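Local coordinates for cell divisionFtsK/SpoIIIE (Thermomonospora curvata, PDB 4NH0), which forms the cytoplasmic ATPase part of a type VII (ESX) secretion system that exports small proteins such as EsxA and EsxB, and might be its translocase subunit, at residues H943-L957 and I1092-S1106. Residues are numbered along the deposited sequence; the frame is centred on the assembly and turned at random.
Sequences HFLVFGDTECGKSNL and IQRIKEMASPGLVMS. With MG (magnesium ion), chain E; ATP (adenosine-5'-triphosphate), chain F.
F944 and L1103 lie side by side on one face of two neighbouring strands, CZ of the phenyl ring 3.9 Å from CB of L1103, and illustrate how a parallel strand pair packs its side chains on the face towards helix 954-968. Strands 944-947 and 1102-1104 run within 4° of parallel, and their hydrogen bonds alternate: L945 N gives to P1101 O, L1103 N to L945 O, F947 N to L1103 O, M1105 N to F947 O. With CG anti to the backbone N (chi1 178°), F944 brings its CD1, CE1 and CZ atoms obliquely to P1101 O, G1102 CA and L1103 CB, and also reaches I961 of that helix. A serine here would take the ring away and would probably open a gap between L1103 and I961. Further along this face L957, M1105, C952 and L1103 gather in a buried cluster: CD2 of L957 sits 3.6 Å from CD2 of L1103, and the extended chain of M1105 brings SD to 3.5 Å from SG of C952.

This is the strand-loop-helix of the P-loop (Walker A) in the third FtsK domain, where the loop from G948 leads to backbone amides of E951, K954 and N956 that hold the ATP phosphates. K954 NZ lies 2.6 Å from ATP O2B, and OG of S955, hydrogen-bonded to D1045, binds the magnesium ion.

Across the sheet, L945 CD2 packs against I1092 CG2 (3.9 Å) of helix 1090-1097, and F947 presents its ring edge to the same methyl. Towards its ends the contact meets solvent. Partly exposed M1098 sets SD obliquely to the buried H943 ring, 3.6 Å from CD2, while S1100 OG lies at that ring's edge. At the other end, partly exposed D949 is held through its backbone N, bonded to S1106 O (2.8 Å).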
# COMPACT_ATOMS: atom_id res chain seq x y z
N HIS A 943 -45.83 -17.43 20.81
CA HIS A 943 -45.29 -16.72 21.97
C HIS A 943 -44.13 -15.79 21.64
O HIS A 943 -43.55 -15.87 20.56
CB HIS A 943 -44.85 -17.72 23.04
CG HIS A 943 -45.89 -18.75 23.37
ND1 HIS A 943 -47.01 -18.46 24.12
CD2 HIS A 943 -45.98 -20.06 23.06
CE1 HIS A 943 -47.74 -19.55 24.25
NE2 HIS A 943 -47.14 -20.54 23.62
N PHE A 944 -43.80 -14.91 22.58
CA PHE A 944 -42.66 -14.02 22.45
C PHE A 944 -42.11 -13.66 23.83
O PHE A 944 -42.86 -13.49 24.79
CB PHE A 944 -43.04 -12.75 21.69
CG PHE A 944 -41.92 -11.75 21.57
CD1 PHE A 944 -40.90 -11.95 20.66
CD2 PHE A 944 -41.89 -10.62 22.37
CE1 PHE A 944 -39.87 -11.04 20.55
CE2 PHE A 944 -40.87 -9.71 22.27
CZ PHE A 944 -39.85 -9.92 21.36
N LEU A 945 -40.79 -13.53 23.92
CA LEU A 945 -40.12 -13.29 25.19
C LEU A 945 -38.96 -12.31 25.04
O LEU A 945 -38.19 -12.40 24.09
CB LEU A 945 -39.62 -14.61 25.78
CG LEU A 945 -38.88 -14.59 27.11
CD1 LEU A 945 -39.74 -13.97 28.20
CD2 LEU A 945 -38.45 -15.99 27.50
N VAL A 946 -38.83 -11.37 25.98
CA VAL A 946 -37.78 -10.37 25.90
C VAL A 946 -37.11 -10.09 27.25
O VAL A 946 -37.78 -9.83 28.24
CB VAL A 946 -38.32 -9.04 25.31
CG1 VAL A 946 -39.61 -8.64 26.00
CG2 VAL A 946 -37.29 -7.94 25.40
N PHE A 947 -35.78 -10.15 27.26
CA PHE A 947 -34.99 -9.82 28.45
C PHE A 947 -34.28 -8.49 28.27
O PHE A 947 -33.98 -8.09 27.15
CB PHE A 947 -33.96 -10.92 28.74
CG PHE A 947 -34.56 -12.26 29.04
CD1 PHE A 947 -34.91 -12.61 30.33
CD2 PHE A 947 -34.75 -13.18 28.03
CE1 PHE A 947 -35.45 -13.85 30.61
CE2 PHE A 947 -35.29 -14.42 28.30
CZ PHE A 947 -35.64 -14.75 29.59
N GLY A 948 -34.02 -7.80 29.38
CA GLY A 948 -33.32 -6.53 29.33
C GLY A 948 -33.21 -5.86 30.69
O GLY A 948 -34.11 -5.99 31.52
N ASP A 949 -32.11 -5.14 30.91
CA ASP A 949 -31.88 -4.48 32.19
C ASP A 949 -32.82 -3.30 32.39
O ASP A 949 -33.70 -3.04 31.57
CB ASP A 949 -30.42 -4.02 32.30
CG ASP A 949 -29.96 -3.20 31.11
OD1 ASP A 949 -30.71 -2.31 30.65
OD2 ASP A 949 -28.84 -3.45 30.62
N THR A 950 -32.63 -2.58 33.50
CA THR A 950 -33.47 -1.44 33.83
C THR A 950 -33.31 -0.32 32.81
O THR A 950 -32.19 0.04 32.45
CB THR A 950 -33.16 -0.90 35.23
OG1 THR A 950 -31.77 -0.60 35.33
CG2 THR A 950 -33.52 -1.93 36.29
N GLU A 951 -34.44 0.23 32.37
CA GLU A 951 -34.47 1.31 31.39
C GLU A 951 -33.70 0.96 30.12
O GLU A 951 -32.72 1.62 29.78
CB GLU A 951 -33.91 2.60 32.00
CG GLU A 951 -34.70 3.13 33.18
CD GLU A 951 -34.22 4.49 33.64
OE1 GLU A 951 -33.55 5.18 32.84
OE2 GLU A 951 -34.50 4.87 34.80
N CYS A 952 -34.16 -0.07 29.42
CA CYS A 952 -33.55 -0.47 28.16
C CYS A 952 -34.56 -0.36 27.03
O CYS A 952 -34.19 -0.10 25.88
CB CYS A 952 -33.01 -1.90 28.25
SG CYS A 952 -34.28 -3.17 28.37
N GLY A 953 -35.83 -0.56 27.35
CA GLY A 953 -36.89 -0.44 26.37
C GLY A 953 -37.89 -1.58 26.39
O GLY A 953 -38.53 -1.86 25.38
N LYS A 954 -38.02 -2.23 27.55
CA LYS A 954 -38.95 -3.36 27.68
C LYS A 954 -40.40 -2.90 27.55
O LYS A 954 -41.11 -3.33 26.65
CB LYS A 954 -38.75 -4.08 29.01
CG LYS A 954 -37.41 -4.79 29.15
CD LYS A 954 -37.14 -5.18 30.60
CE LYS A 954 -36.42 -4.07 31.34
NZ LYS A 954 -37.36 -3.05 31.90
N SER A 955 -40.82 -2.03 28.45
CA SER A 955 -42.20 -1.55 28.48
C SER A 955 -42.62 -0.90 27.17
O SER A 955 -43.76 -1.04 26.73
CB SER A 955 -42.39 -0.56 29.63
OG SER A 955 -42.03 -1.14 30.87
N ASN A 956 -41.69 -0.18 26.55
CA ASN A 956 -41.96 0.46 25.26
C ASN A 956 -42.23 -0.56 24.17
O ASN A 956 -43.14 -0.40 23.36
CB ASN A 956 -40.79 1.36 24.86
CG ASN A 956 -40.95 1.92 23.46
OD1 ASN A 956 -41.60 2.94 23.27
ND2 ASN A 956 -40.34 1.25 22.49
N LEU A 957 -41.41 -1.61 24.14
CA LEU A 957 -41.57 -2.68 23.16
C LEU A 957 -42.90 -3.40 23.36
O LEU A 957 -43.54 -3.83 22.41
CB LEU A 957 -40.41 -3.67 23.25
CG LEU A 957 -40.52 -4.92 22.38
CD1 LEU A 957 -40.61 -4.55 20.92
CD2 LEU A 957 -39.34 -5.84 22.64
N ILE A 1092 -41.13 -20.12 31.61
CA ILE A 1092 -40.08 -19.70 30.69
C ILE A 1092 -39.36 -20.88 30.05
O ILE A 1092 -39.04 -20.84 28.86
CB ILE A 1092 -39.06 -18.80 31.40
CG1 ILE A 1092 -39.73 -17.51 31.88
CG2 ILE A 1092 -37.89 -18.47 30.49
CD1 ILE A 1092 -38.76 -16.48 32.42
N GLN A 1093 -39.11 -21.93 30.82
CA GLN A 1093 -38.35 -23.07 30.32
C GLN A 1093 -39.07 -23.78 29.18
O GLN A 1093 -38.43 -24.40 28.33
CB GLN A 1093 -38.05 -24.07 31.45
CG GLN A 1093 -39.21 -24.98 31.83
CD GLN A 1093 -39.16 -26.31 31.10
OE1 GLN A 1093 -38.20 -26.61 30.40
NE2 GLN A 1093 -40.21 -27.12 31.27
N ARG A 1094 -40.39 -23.67 29.15
CA ARG A 1094 -41.18 -24.31 28.11
C ARG A 1094 -41.36 -23.38 26.91
O ARG A 1094 -41.44 -23.83 25.77
CB ARG A 1094 -42.54 -24.76 28.65
CG ARG A 1094 -42.76 -26.26 28.54
CD ARG A 1094 -43.78 -26.75 29.55
NE ARG A 1094 -43.92 -28.20 29.50
CZ ARG A 1094 -44.33 -28.95 30.51
NH1 ARG A 1094 -44.65 -28.39 31.67
NH2 ARG A 1094 -44.43 -30.27 30.38
N ILE A 1095 -41.42 -22.08 27.18
CA ILE A 1095 -41.47 -21.08 26.12
C ILE A 1095 -40.21 -21.16 25.27
O ILE A 1095 -40.27 -21.18 24.05
CB ILE A 1095 -41.63 -19.66 26.69
CG1 ILE A 1095 -43.05 -19.44 27.19
CG2 ILE A 1095 -41.28 -18.62 25.64
CD1 ILE A 1095 -43.34 -18.02 27.61
N LYS A 1096 -39.06 -21.21 25.94
CA LYS A 1096 -37.78 -21.33 25.25
C LYS A 1096 -37.66 -22.68 24.56
O LYS A 1096 -37.07 -22.79 23.49
CB LYS A 1096 -36.62 -21.15 26.23
CG LYS A 1096 -35.25 -21.32 25.60
CD LYS A 1096 -34.13 -20.94 26.54
CE LYS A 1096 -32.78 -21.14 25.88
NZ LYS A 1096 -31.65 -20.72 26.76
N GLU A 1097 -38.24 -23.71 25.17
CA GLU A 1097 -38.13 -25.07 24.64
C GLU A 1097 -38.86 -25.21 23.31
O GLU A 1097 -38.40 -25.91 22.41
CB GLU A 1097 -38.68 -26.08 25.64
CG GLU A 1097 -38.40 -27.53 25.28
CD GLU A 1097 -38.97 -28.51 26.28
OE1 GLU A 1097 -39.58 -28.06 27.27
OE2 GLU A 1097 -38.81 -29.73 26.08
N MET A 1098 -40.00 -24.53 23.18
CA MET A 1098 -40.79 -24.61 21.95
C MET A 1098 -40.33 -23.59 20.92
O MET A 1098 -41.07 -23.26 19.99
CB MET A 1098 -42.28 -24.43 22.26
CG MET A 1098 -42.65 -23.12 22.92
SD MET A 1098 -44.33 -23.17 23.56
CE MET A 1098 -45.21 -23.81 22.14
N ALA A 1099 -39.12 -23.08 21.10
CA ALA A 1099 -38.45 -22.22 20.13
C ALA A 1099 -39.25 -20.97 19.78
O ALA A 1099 -39.39 -20.63 18.61
CB ALA A 1099 -38.13 -23.01 18.87
N SER A 1100 -39.76 -20.29 20.80
CA SER A 1100 -40.48 -19.04 20.58
C SER A 1100 -39.51 -17.93 20.22
O SER A 1100 -38.37 -17.93 20.68
CB SER A 1100 -41.28 -18.66 21.83
OG SER A 1100 -42.33 -19.58 22.05
N PRO A 1101 -39.95 -16.98 19.38
CA PRO A 1101 -39.14 -15.81 19.04
C PRO A 1101 -38.80 -15.01 20.28
O PRO A 1101 -39.64 -14.86 21.16
CB PRO A 1101 -40.04 -15.02 18.10
CG PRO A 1101 -40.98 -16.02 17.53
CD PRO A 1101 -41.22 -17.00 18.64
N GLY A 1102 -37.57 -14.50 20.36
CA GLY A 1102 -37.14 -13.79 21.54
C GLY A 1102 -36.25 -12.60 21.26
O GLY A 1102 -35.74 -12.43 20.15
N LEU A 1103 -36.06 -11.77 22.28
CA LEU A 1103 -35.19 -10.61 22.17
C LEU A 1103 -34.34 -10.45 23.42
O LEU A 1103 -34.86 -10.42 24.53
CB LEU A 1103 -36.00 -9.34 21.92
CG LEU A 1103 -35.20 -8.05 21.78
CD1 LEU A 1103 -34.17 -8.20 20.68
CD2 LEU A 1103 -36.11 -6.88 21.48
N VAL A 1104 -33.03 -10.34 23.23
CA VAL A 1104 -32.12 -10.11 24.34
C VAL A 1104 -31.50 -8.72 24.23
O VAL A 1104 -30.68 -8.47 23.35
CB VAL A 1104 -31.00 -11.17 24.39
CG1 VAL A 1104 -30.02 -10.86 25.51
CG2 VAL A 1104 -31.59 -12.55 24.56
N MET A 1105 -31.91 -7.82 25.12
CA MET A 1105 -31.45 -6.44 25.07
C MET A 1105 -30.20 -6.22 25.91
O MET A 1105 -29.36 -7.11 26.03
CB MET A 1105 -32.57 -5.50 25.53
CG MET A 1105 -33.73 -5.41 24.55
SD MET A 1105 -35.11 -4.45 25.18
CE MET A 1105 -35.91 -3.96 23.66
N SER A 1106 -30.08 -5.03 26.48
CA SER A 1106 -28.93 -4.67 27.29
C SER A 1106 -28.88 -5.49 28.58
O SER A 1106 -29.90 -5.72 29.22
CB SER A 1106 -28.94 -3.18 27.62
OG SER A 1106 -27.82 -2.81 28.40
MG MG E . -40.43 -1.26 32.42
PG ATP F . -37.98 -0.05 33.62
O1G ATP F . -38.84 1.19 33.62
O2G ATP F . -36.80 0.01 34.55
O3G ATP F . -38.76 -1.34 33.67
PB ATP F . -38.25 -0.10 30.84
O1B ATP F . -39.69 0.10 31.24
O2B ATP F . -37.86 -1.31 30.04
O3B ATP F . -37.32 -0.07 32.15
PA ATP F . -38.82 1.97 29.08
O1A ATP F . -39.23 1.07 27.95
O2A ATP F . -39.88 2.56 29.99
O3A ATP F . -37.76 1.17 30.00
O5' ATP F . -37.93 3.16 28.48
C5' ATP F . -37.03 3.89 29.31
C4' ATP F . -36.33 4.93 28.45
O4' ATP F . -35.77 4.28 27.31
C3' ATP F . -37.31 5.97 27.94
O3' ATP F . -36.97 7.25 28.48
C2' ATP F . -37.17 5.98 26.43
O2' ATP F . -36.79 7.29 26.00
C1' ATP F . -36.07 4.99 26.11
N9 ATP F . -36.54 4.03 25.07
C8 ATP F . -37.48 3.08 25.25
N7 ATP F . -37.68 2.38 24.11
C5 ATP F . -36.86 2.87 23.17
C6 ATP F . -36.57 2.59 21.75
N6 ATP F . -37.21 1.60 21.09
N1 ATP F . -35.63 3.34 21.13
C2 ATP F . -34.99 4.33 21.78
N3 ATP F . -35.20 4.64 23.07
C4 ATP F . -36.11 3.97 23.81
O HOH W 1 -41.22 -2.99 31.79
O HOH W 2 -41.85 0.12 32.77